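PDB 5A9D: solute carrier family 15 member 1 from Mus musculus, which cotransports protons with small peptides across the intestinal cell membrane, the chain described here being its immunoglobulin-like extracellular domain. Local coordinates for residues G135-I141 with D153-L159; M113-Y118 with Y129-P133; G162-V168 with K180-P186. All blocks are in the same frame, centred on the assembly; numbering follows the deposited sequence. Where two conformers were deposited one is given.

Contact 1 (G135-I141 with D153-L159); sequences GEKQYTI and DFKSSNL
Tyr139 lays one face of its ring against the CB of Phe154, which stands 3.7 Å from the ring centroid and is shifted toward the rim. The tyrosine CG sits between its own backbone N and carbonyl carbon (chi1 66°), and this swings the ring across toward the partner strand. The two aromatic planes are only 25° apart but slid past each other, so the methylene, not the Phe154 ring, does the covering. At the edge of the Tyr139 ring lies the backbone N of Ser156, and the phenol OH shares a water with Lys155 O, to which the water donates. Ile141 crosses Phe154 at about a right angle, its CD1 3.8 Å from Phe154 CE1.

Tyr139 and Phe154 also form the hydrogen-bonded pair of an antiparallel hairpin, Tyr139 N to Phe154 O at 2.9 Å and Phe154 N to Tyr139 O at 2.8 Å. Ser156 continues the pairing opposite Lys137: its N donates to Lys137 O at 2.7 Å, while its OG accepts from Lys137 N at 2.9 Å and gives its own proton to Ser157 O. On the opposite face Lys155 runs beside Gln138, and its CD lies against the Glu136 carboxylate; the opposite charges, OE2 of Glu136 and NZ of Lys155, stay 4.2 Å apart, too far for a salt bridge.

Strand 153-155 is outermost in its sheet within the chain, and strand 109-113 flanks 138-142 on its other side. Across the sandwich Tyr139 touches Val179, Phe154 touches Leu177, and Ile141 both, on strand 177-184 of the opposing sheet.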
loop_
_atom_site.group_PDB
_atom_site.type_symbol
_atom_site.label_atom_id
_atom_site.label_comp_id
_atom_site.label_asym_id
_atom_site.label_seq_id
_atom_site.Cartn_x
_atom_site.Cartn_y
_atom_site.Cartn_z
ATOM N N GLY A 135 -1.143 15.476 -21.014
ATOM C CA GLY A 135 -0.453 15.437 -22.292
ATOM C C GLY A 135 0.372 14.201 -22.496
ATOM O O GLY A 135 0.619 13.459 -21.543
ATOM N N GLU A 136 0.777 13.949 -23.757
ATOM C CA GLU A 136 1.615 12.783 -24.124
ATOM C C GLU A 136 2.952 12.859 -23.330
ATOM O O GLU A 136 3.573 13.913 -23.269
ATOM C CB GLU A 136 1.851 12.798 -25.648
ATOM C CG GLU A 136 2.811 11.767 -26.207
ATOM C CD GLU A 136 3.088 11.927 -27.689
ATOM O OE1 GLU A 136 3.844 12.854 -28.059
ATOM O OE2 GLU A 136 2.586 11.093 -28.478
ATOM N N LYS A 137 3.346 11.769 -22.678
ATOM C CA LYS A 137 4.585 11.713 -21.894
ATOM C C LYS A 137 5.481 10.654 -22.507
ATOM O O LYS A 137 5.010 9.553 -22.831
ATOM C CB LYS A 137 4.320 11.315 -20.400
ATOM C CG LYS A 137 3.399 12.241 -19.599
ATOM C CD LYS A 137 4.003 13.614 -19.387
ATOM C CE LYS A 137 2.930 14.661 -19.475
ATOM N NZ LYS A 137 3.479 16.030 -19.477
ATOM N N GLN A 138 6.773 10.966 -22.624
ATOM C CA GLN A 138 7.750 9.995 -23.095
ATOM C C GLN A 138 8.186 9.160 -21.881
ATOM O O GLN A 138 8.265 9.678 -20.778
ATOM C CB GLN A 138 8.973 10.690 -23.700
ATOM C CG GLN A 138 8.740 11.246 -25.092
ATOM C CD GLN A 138 9.906 10.914 -25.972
ATOM O OE1 GLN A 138 10.908 11.647 -26.009
ATOM N NE2 GLN A 138 9.826 9.764 -26.647
ATOM N N TYR A 139 8.465 7.875 -22.075
ATOM C CA TYR A 139 8.967 7.033 -20.996
ATOM C C TYR A 139 9.851 5.908 -21.505
ATOM O O TYR A 139 9.831 5.575 -22.698
ATOM C CB TYR A 139 7.846 6.512 -20.075
ATOM C CG TYR A 139 6.862 5.551 -20.697
ATOM C CD1 TYR A 139 5.757 6.016 -21.411
ATOM C CD2 TYR A 139 6.981 4.182 -20.500
ATOM C CE1 TYR A 139 4.812 5.132 -21.930
ATOM C CE2 TYR A 139 6.058 3.293 -21.029
ATOM C CZ TYR A 139 4.974 3.770 -21.735
ATOM O OH TYR A 139 4.073 2.864 -22.198
ATOM N N THR A 140 10.672 5.354 -20.613
ATOM C CA THR A 140 11.539 4.265 -21.005
ATOM C C THR A 140 11.273 3.077 -20.168
ATOM O O THR A 140 10.939 3.212 -19.005
ATOM C CB THR A 140 13.044 4.628 -20.929
ATOM O OG1 THR A 140 13.430 4.711 -19.558
ATOM C CG2 THR A 140 13.402 5.895 -21.691
ATOM N N ILE A 141 11.539 1.907 -20.726
ATOM C CA ILE A 141 11.409 0.652 -20.014
ATOM C C ILE A 141 12.711 -0.105 -20.203
ATOM O O ILE A 141 13.116 -0.351 -21.330
ATOM C CB ILE A 141 10.186 -0.193 -20.466
ATOM C CG1 ILE A 141 8.852 0.497 -20.124
ATOM C CG2 ILE A 141 10.249 -1.599 -19.817
ATOM C CD1 ILE A 141 7.674 -0.038 -20.951
ATOM N N ASP A 153 12.143 3.024 -25.764
ATOM C CA ASP A 153 11.468 4.326 -25.704
ATOM C C ASP A 153 10.018 4.206 -26.080
ATOM O O ASP A 153 9.692 3.565 -27.074
ATOM C CB ASP A 153 12.175 5.349 -26.606
ATOM C CG ASP A 153 13.643 5.545 -26.254
ATOM O OD1 ASP A 153 13.937 5.865 -25.083
ATOM O OD2 ASP A 153 14.497 5.389 -27.159
ATOM N N PHE A 154 9.141 4.775 -25.262
ATOM C CA PHE A 154 7.702 4.684 -25.465
ATOM C C PHE A 154 7.069 6.018 -25.214
ATOM O O PHE A 154 7.714 6.912 -24.682
ATOM C CB PHE A 154 7.090 3.616 -24.525
ATOM C CG PHE A 154 7.623 2.221 -24.740
ATOM C CD1 PHE A 154 8.758 1.785 -24.073
ATOM C CD2 PHE A 154 7.003 1.352 -25.637
ATOM C CE1 PHE A 154 9.271 0.506 -24.303
ATOM C CE2 PHE A 154 7.520 0.079 -25.864
ATOM C CZ PHE A 154 8.645 -0.339 -25.186
ATOM N N LYS A 155 5.804 6.151 -25.592
ATOM C CA LYS A 155 5.041 7.375 -25.401
ATOM C C LYS A 155 3.666 7.015 -24.859
ATOM O O LYS A 155 3.018 6.092 -25.358
ATOM C CB LYS A 155 4.898 8.159 -26.730
ATOM C CG LYS A 155 6.118 8.999 -27.079
ATOM C CD LYS A 155 5.889 9.866 -28.327
ATOM C CE LYS A 155 6.177 9.160 -29.629
ATOM N NZ LYS A 155 5.869 10.024 -30.807
ATOM N N SER A 156 3.212 7.762 -23.854
ATOM C CA SER A 156 1.878 7.575 -23.302
ATOM C C SER A 156 0.905 8.209 -24.278
ATOM O O SER A 156 1.327 9.001 -25.130
ATOM C CB SER A 156 1.770 8.248 -21.938
ATOM O OG SER A 156 1.527 9.641 -22.046
ATOM N N SER A 157 -0.399 7.895 -24.165
ATOM C CA SER A 157 -1.364 8.565 -25.014
ATOM C C SER A 157 -1.598 10.002 -24.464
ATOM O O SER A 157 -0.982 10.394 -23.458
ATOM C CB SER A 157 -2.663 7.773 -25.088
ATOM O OG SER A 157 -3.284 7.699 -23.818
ATOM N N ASN A 158 -2.484 10.770 -25.112
ATOM C CA ASN A 158 -2.810 12.111 -24.668
ATOM C C ASN A 158 -3.652 12.068 -23.402
ATOM O O ASN A 158 -4.882 12.132 -23.465
ATOM C CB ASN A 158 -3.494 12.926 -25.772
ATOM C CG ASN A 158 -3.652 14.409 -25.456
ATOM O OD1 ASN A 158 -4.102 15.195 -26.292
ATOM N ND2 ASN A 158 -3.297 14.835 -24.254
ATOM N N LEU A 159 -2.959 11.993 -22.264
ATOM C CA LEU A 159 -3.448 11.972 -20.892
ATOM C C LEU A 159 -4.521 13.043 -20.693
ATOM O O LEU A 159 -4.224 14.241 -20.846
ATOM C CB LEU A 159 -2.255 12.323 -19.974
ATOM C CG LEU A 159 -1.505 11.223 -19.199
ATOM C CD1 LEU A 159 -1.223 9.989 -20.061
ATOM C CD2 LEU A 159 -0.232 11.785 -18.585
HETATM O O HOH W 1 1.030 8.917 -27.997
HETATM O O HOH W 2 2.156 3.793 -23.870
#

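Contact 2 (M113-Y118 with Y129-P133); sequences MSGKVY and YQFFP
The Phe132 ring carries the sulfur of Met113 over the centre of one face, SD standing 3.8 Å from the centroid, a Met-aromatic contact. Met113 reaches it with CG anti to the backbone N (chi1 178°) and the next torsion extended too. At the edge of the same ring, in its plane, is the hydroxyl of Tyr118, with OH 3.2 Å from Phe132 CE1; its hydrogen bond is to Ile99 O.

Tyr118 in turn has the amide nitrogen of Gln130 over the middle of one ring face, with ring and amide planes 72° apart. That NE2 donates to Val117 O at 2.8 Å, arriving well above the carbonyl plane. It must be the nitrogen, since it meets a carbonyl O; OE1 takes a bond from a water that accepts from Val117 N. Lys116 slides past Phe132 in the opposite direction, bends at its last torsion (chi4 81°) and bonds Phe131 O through NZ at 3.1 Å, nearly in line with the carbonyl.

Met113 to Lys116 forms a type I' turn closed by paired backbone bonds, the tight link of a beta hairpin. The axes of the segments 116-118 and 130-132 come no closer than 8.8 Å and belong to different sheets, so side chains bridge them. This is the packing of a beta sandwich at its margin, where the outermost strands of two facing sheets meet, as befits an immunoglobulin-like fold.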
loop_
_atom_site.group_PDB
_atom_site.type_symbol
_atom_site.label_atom_id
_atom_site.label_comp_id
_atom_site.label_asym_id
_atom_site.label_seq_id
_atom_site.Cartn_x
_atom_site.Cartn_y
_atom_site.Cartn_z
ATOM N N MET A 113 9.761 7.880 -16.209
ATOM C CA MET A 113 8.828 8.768 -16.915
ATOM C C MET A 113 8.856 10.135 -16.279
ATOM O O MET A 113 8.584 10.250 -15.086
ATOM C CB MET A 113 7.398 8.205 -16.895
ATOM C CG MET A 113 6.368 9.131 -17.589
ATOM S SD MET A 113 4.644 8.580 -17.425
ATOM C CE MET A 113 4.455 7.688 -18.849
ATOM N N SER A 114 9.130 11.177 -17.096
ATOM C CA SER A 114 9.156 12.596 -16.710
ATOM C C SER A 114 9.789 12.822 -15.341
ATOM O O SER A 114 9.157 13.424 -14.479
ATOM C CB SER A 114 7.745 13.201 -16.745
ATOM O OG SER A 114 6.988 12.815 -17.880
ATOM N N GLY A 115 11.000 12.299 -15.138
ATOM C CA GLY A 115 11.739 12.446 -13.877
ATOM C C GLY A 115 11.304 11.539 -12.733
ATOM O O GLY A 115 11.920 11.553 -11.667
ATOM N N LYS A 116 10.238 10.747 -12.928
ATOM C CA LYS A 116 9.760 9.782 -11.920
ATOM C C LYS A 116 10.218 8.367 -12.277
ATOM O O LYS A 116 10.498 8.100 -13.442
ATOM C CB LYS A 116 8.240 9.880 -11.704
ATOM C CG LYS A 116 7.882 11.257 -11.093
ATOM C CD LYS A 116 6.431 11.364 -10.728
ATOM C CE LYS A 116 6.139 12.704 -10.078
ATOM N NZ LYS A 116 5.976 13.771 -11.093
ATOM N N VAL A 117 10.385 7.499 -11.277
ATOM C CA VAL A 117 10.899 6.150 -11.459
ATOM C C VAL A 117 9.975 5.155 -10.778
ATOM O O VAL A 117 9.496 5.397 -9.678
ATOM C CB VAL A 117 12.372 6.006 -10.897
ATOM C CG1 VAL A 117 12.950 4.622 -11.165
ATOM C CG2 VAL A 117 13.296 7.062 -11.467
ATOM N N TYR A 118 9.788 4.016 -11.413
ATOM C CA TYR A 118 9.063 2.864 -10.920
ATOM C C TYR A 118 10.133 1.785 -11.038
ATOM O O TYR A 118 10.338 1.214 -12.110
ATOM C CB TYR A 118 7.901 2.512 -11.830
ATOM C CG TYR A 118 6.860 3.592 -12.033
ATOM C CD1 TYR A 118 7.028 4.572 -13.002
ATOM C CD2 TYR A 118 5.647 3.552 -11.353
ATOM C CE1 TYR A 118 6.045 5.543 -13.229
ATOM C CE2 TYR A 118 4.642 4.492 -11.599
ATOM C CZ TYR A 118 4.831 5.458 -12.564
ATOM O OH TYR A 118 3.839 6.358 -12.816
ATOM N N TYR A 129 0.629 4.117 -8.055
ATOM C CA TYR A 129 0.468 5.192 -9.025
ATOM C C TYR A 129 1.439 6.336 -8.656
ATOM O O TYR A 129 1.654 6.614 -7.477
ATOM C CB TYR A 129 -0.960 5.777 -8.956
ATOM C CG TYR A 129 -2.070 4.884 -9.470
ATOM C CD1 TYR A 129 -2.409 4.868 -10.817
ATOM C CD2 TYR A 129 -2.819 4.092 -8.596
ATOM C CE1 TYR A 129 -3.451 4.066 -11.300
ATOM C CE2 TYR A 129 -3.876 3.300 -9.062
ATOM C CZ TYR A 129 -4.178 3.285 -10.419
ATOM O OH TYR A 129 -5.206 2.524 -10.916
ATOM N N GLN A 130 1.884 7.079 -9.676
ATOM C CA GLN A 130 2.628 8.334 -9.572
ATOM C C GLN A 130 1.885 9.280 -10.525
ATOM O O GLN A 130 1.208 8.802 -11.448
ATOM C CB GLN A 130 4.118 8.163 -9.876
ATOM C CG GLN A 130 4.810 7.314 -8.791
ATOM C CD GLN A 130 6.303 7.336 -8.904
ATOM O OE1 GLN A 130 6.968 8.206 -8.387
ATOM N NE2 GLN A 130 6.864 6.343 -9.530
ATOM N N PHE A 131 1.911 10.583 -10.245
ATOM C CA PHE A 131 1.095 11.574 -10.930
ATOM C C PHE A 131 1.880 12.547 -11.800
ATOM O O PHE A 131 2.992 12.953 -11.475
ATOM C CB PHE A 131 0.202 12.313 -9.907
ATOM C CG PHE A 131 -0.798 11.364 -9.254
ATOM C CD1 PHE A 131 -0.406 10.496 -8.248
ATOM C CD2 PHE A 131 -2.136 11.375 -9.623
ATOM C CE1 PHE A 131 -1.317 9.592 -7.680
ATOM C CE2 PHE A 131 -3.054 10.502 -9.025
ATOM C CZ PHE A 131 -2.633 9.584 -8.087
ATOM N N PHE A 132 1.280 12.877 -12.953
ATOM C CA PHE A 132 1.901 13.670 -14.013
ATOM C C PHE A 132 0.953 14.690 -14.562
ATOM O O PHE A 132 -0.251 14.418 -14.633
ATOM C CB PHE A 132 2.332 12.734 -15.186
ATOM C CG PHE A 132 3.262 11.616 -14.758
ATOM C CD1 PHE A 132 2.755 10.409 -14.292
ATOM C CD2 PHE A 132 4.643 11.790 -14.786
ATOM C CE1 PHE A 132 3.613 9.419 -13.801
ATOM C CE2 PHE A 132 5.496 10.772 -14.360
ATOM C CZ PHE A 132 4.978 9.591 -13.884
ATOM N N PRO A 133 1.470 15.856 -15.046
ATOM C CA PRO A 133 0.575 16.823 -15.707
ATOM C C PRO A 133 0.042 16.221 -17.019
ATOM O O PRO A 133 0.653 15.286 -17.559
ATOM C CB PRO A 133 1.496 18.018 -15.981
ATOM C CG PRO A 133 2.697 17.815 -15.112
ATOM C CD PRO A 133 2.868 16.335 -15.054
HETATM O O HOH W 3 9.683 8.457 -8.617
#

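Contact 3 (G162-V168 with K180-P186); sequences GSAYTYV and KEFEDIP
Strands 164-171 and 177-184 form an antiparallel beta hairpin, and its ladder is plain in this contact. Thr166 and Phe182 exchange two backbone bonds, as do Val168 and Lys180, with Val168 N to Lys180 O at 2.8 Å.

On the face shared by Tyr167 and Glu181 the two side chains run side by side. Glu181 CG lies over the tyrosine face, 3.8 Å from its centroid, and the carboxylate plane stacks at 14° to the ring. Glu181 gets there with CG beside its backbone N (chi1 -54°) and the chain extended beyond; its OE1 accepts from Ser157 OG. An alanine in place of Tyr167 is likely to open a gap beside the Glu181 chain and remove the flat surface its CG and carboxylate lie on.

The other face is more polar at one end. Asp184 OD2 accepts from Thr166 OG1 at 2.6 Å through its syn lone pair, and the side chains cross at about a right angle. The Tyr129 hydroxyl also bonds that oxygen, while Asp184 OD1 makes a salt bridge to Lys8 of the second subunit. Further along, Val168 CG2 packs on Phe182 CE2 at 3.6 Å. Beside Ala164 and Asp184 a water accepts from Ala164 N and donates to Glu183 OE2 and Asp184 O.

The hairpin forms one margin of a sheet in the immunoglobulin-like sandwich: 177-184 is outermost within the chain, and here its Asp184 face meets the second subunit.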
loop_
_atom_site.group_PDB
_atom_site.type_symbol
_atom_site.label_atom_id
_atom_site.label_comp_id
_atom_site.label_asym_id
_atom_site.label_seq_id
_atom_site.Cartn_x
_atom_site.Cartn_y
_atom_site.Cartn_z
ATOM N N GLY A 162 -7.206 14.667 -14.696
ATOM C CA GLY A 162 -7.548 13.959 -13.469
ATOM C C GLY A 162 -7.790 12.468 -13.623
ATOM O O GLY A 162 -8.434 11.869 -12.768
ATOM N N SER A 163 -7.295 11.853 -14.683
ATOM C CA SER A 163 -7.547 10.427 -14.927
ATOM C C SER A 163 -6.544 9.493 -14.209
ATOM O O SER A 163 -5.676 9.939 -13.436
ATOM C CB SER A 163 -7.578 10.151 -16.425
ATOM O OG SER A 163 -8.532 10.980 -17.063
ATOM N N ALA A 164 -6.745 8.198 -14.369
ATOM C CA ALA A 164 -5.850 7.193 -13.810
ATOM C C ALA A 164 -5.757 6.087 -14.824
ATOM O O ALA A 164 -6.765 5.757 -15.446
ATOM C CB ALA A 164 -6.364 6.672 -12.485
ATOM N N TYR A 165 -4.542 5.590 -15.064
ATOM C CA TYR A 165 -4.283 4.559 -16.065
ATOM C C TYR A 165 -3.345 3.502 -15.532
ATOM O O TYR A 165 -2.496 3.785 -14.691
ATOM C CB TYR A 165 -3.672 5.160 -17.352
ATOM C CG TYR A 165 -4.471 6.289 -17.971
ATOM C CD1 TYR A 165 -5.490 6.029 -18.881
ATOM C CD2 TYR A 165 -4.206 7.616 -17.645
ATOM C CE1 TYR A 165 -6.240 7.062 -19.436
ATOM C CE2 TYR A 165 -4.931 8.657 -18.211
ATOM C CZ TYR A 165 -5.953 8.373 -19.100
ATOM O OH TYR A 165 -6.666 9.409 -19.645
ATOM N N THR A 166 -3.493 2.284 -16.068
ATOM C CA THR A 166 -2.654 1.130 -15.792
ATOM C C THR A 166 -2.036 0.774 -17.131
ATOM O O THR A 166 -2.741 0.542 -18.109
ATOM C CB THR A 166 -3.465 -0.024 -15.216
ATOM O OG1 THR A 166 -3.952 0.344 -13.944
ATOM C CG2 THR A 166 -2.633 -1.278 -15.026
ATOM N N TYR A 167 -0.732 0.789 -17.172
ATOM C CA TYR A 167 0.021 0.444 -18.376
ATOM C C TYR A 167 0.561 -0.965 -18.181
ATOM O O TYR A 167 1.301 -1.211 -17.226
ATOM C CB TYR A 167 1.130 1.503 -18.571
ATOM C CG TYR A 167 0.643 2.819 -19.152
ATOM C CD1 TYR A 167 -0.648 3.284 -18.907
ATOM C CD2 TYR A 167 1.446 3.566 -20.005
ATOM C CE1 TYR A 167 -1.126 4.458 -19.505
ATOM C CE2 TYR A 167 0.977 4.739 -20.609
ATOM C CZ TYR A 167 -0.302 5.188 -20.343
ATOM O OH TYR A 167 -0.749 6.353 -20.924
ATOM N N VAL A 168 0.066 -1.923 -18.979
ATOM C CA VAL A 168 0.467 -3.336 -18.852
ATOM C C VAL A 168 1.602 -3.607 -19.827
ATOM O O VAL A 168 1.424 -3.461 -21.022
ATOM C CB VAL A 168 -0.737 -4.318 -19.042
ATOM C CG1 VAL A 168 -0.270 -5.770 -19.071
ATOM C CG2 VAL A 168 -1.797 -4.122 -17.958
ATOM N N LYS A 180 0.122 -2.046 -23.217
ATOM C CA LYS A 180 -1.314 -1.866 -23.399
ATOM C C LYS A 180 -1.833 -0.940 -22.296
ATOM O O LYS A 180 -1.578 -1.176 -21.117
ATOM C CB LYS A 180 -2.064 -3.217 -23.419
ATOM C CG LYS A 180 -3.543 -3.037 -23.807
ATOM C CD LYS A 180 -4.155 -4.272 -24.452
ATOM C CE LYS A 180 -5.619 -4.080 -24.759
ATOM N NZ LYS A 180 -6.220 -5.335 -25.257
ATOM N N GLU A 181 -2.551 0.103 -22.667
ATOM C CA GLU A 181 -3.075 1.088 -21.710
ATOM C C GLU A 181 -4.516 0.790 -21.316
ATOM O O GLU A 181 -5.354 0.521 -22.170
ATOM C CB GLU A 181 -3.028 2.509 -22.316
ATOM C CG GLU A 181 -1.664 2.903 -22.831
ATOM C CD GLU A 181 -1.585 4.294 -23.408
ATOM O OE1 GLU A 181 -2.536 5.080 -23.194
ATOM O OE2 GLU A 181 -0.580 4.588 -24.097
ATOM N N PHE A 182 -4.815 0.920 -20.032
ATOM C CA PHE A 182 -6.173 0.710 -19.531
ATOM C C PHE A 182 -6.544 1.915 -18.704
ATOM O O PHE A 182 -5.737 2.380 -17.902
ATOM C CB PHE A 182 -6.231 -0.563 -18.651
ATOM C CG PHE A 182 -5.984 -1.841 -19.411
ATOM C CD1 PHE A 182 -7.030 -2.513 -20.031
ATOM C CD2 PHE A 182 -4.704 -2.374 -19.511
ATOM C CE1 PHE A 182 -6.794 -3.683 -20.755
ATOM C CE2 PHE A 182 -4.472 -3.538 -20.256
ATOM C CZ PHE A 182 -5.519 -4.188 -20.870
ATOM N N GLU A 183 -7.743 2.429 -18.865
ATOM C CA GLU A 183 -8.132 3.537 -18.016
ATOM C C GLU A 183 -8.723 2.942 -16.750
ATOM O O GLU A 183 -9.431 1.939 -16.810
ATOM C CB GLU A 183 -9.172 4.441 -18.700
ATOM C CG GLU A 183 -9.211 5.829 -18.049
ATOM C CD GLU A 183 -10.073 6.902 -18.695
ATOM O OE1 GLU A 183 -10.142 6.960 -19.945
ATOM O OE2 GLU A 183 -10.653 7.715 -17.940
ATOM N N ASP A 184 -8.381 3.495 -15.606
ATOM C CA ASP A 184 -8.991 3.041 -14.363
ATOM C C ASP A 184 -9.811 4.209 -13.857
ATOM O O ASP A 184 -9.544 5.353 -14.259
ATOM C CB ASP A 184 -7.918 2.800 -13.279
ATOM C CG ASP A 184 -6.834 1.820 -13.609
ATOM O OD1 ASP A 184 -7.154 0.645 -13.850
ATOM O OD2 ASP A 184 -5.657 2.196 -13.505
ATOM N N ILE A 185 -10.745 3.951 -12.924
ATOM C CA ILE A 185 -11.490 5.007 -12.237
ATOM C C ILE A 185 -10.416 5.682 -11.315
ATOM O O ILE A 185 -9.593 4.951 -10.754
ATOM C CB ILE A 185 -12.720 4.409 -11.475
ATOM C CG1 ILE A 185 -13.764 3.849 -12.483
ATOM C CG2 ILE A 185 -13.364 5.442 -10.536
ATOM C CD1 ILE A 185 -14.741 2.756 -11.961
ATOM N N PRO A 186 -10.304 7.035 -11.247
ATOM C CA PRO A 186 -9.218 7.645 -10.432
ATOM C C PRO A 186 -9.082 7.177 -8.987
ATOM O O PRO A 186 -10.116 7.017 -8.339
ATOM C CB PRO A 186 -9.505 9.146 -10.498
ATOM C CG PRO A 186 -10.349 9.329 -11.714
ATOM C CD PRO A 186 -11.146 8.078 -11.876
HETATM O O HOH W 4 -9.610 7.823 -15.441
#

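In the fold
Contacts 1 and 3 are backbone-paired hairpins, one from each of two facing sheets, whereas contact 2 joins those same sheets at another margin with side chains, two of them bonding backbone carbonyls, and no strand-to-strand backbone pairing. All three mix buried with exposed residues. The aromatic and aliphatic groups of contacts 1 and 2 meet in the interior, where the CE of Met113 packs on the ring of Tyr139. Contact 3 is linked to both by polar ties: Glu181 to Ser157 of contact 1, and Asp184 to Tyr129 of contact 2. The face of Phe182 and Asp184 reaches the second subunit, while no other chain of the assembly touches contacts 1 and 2.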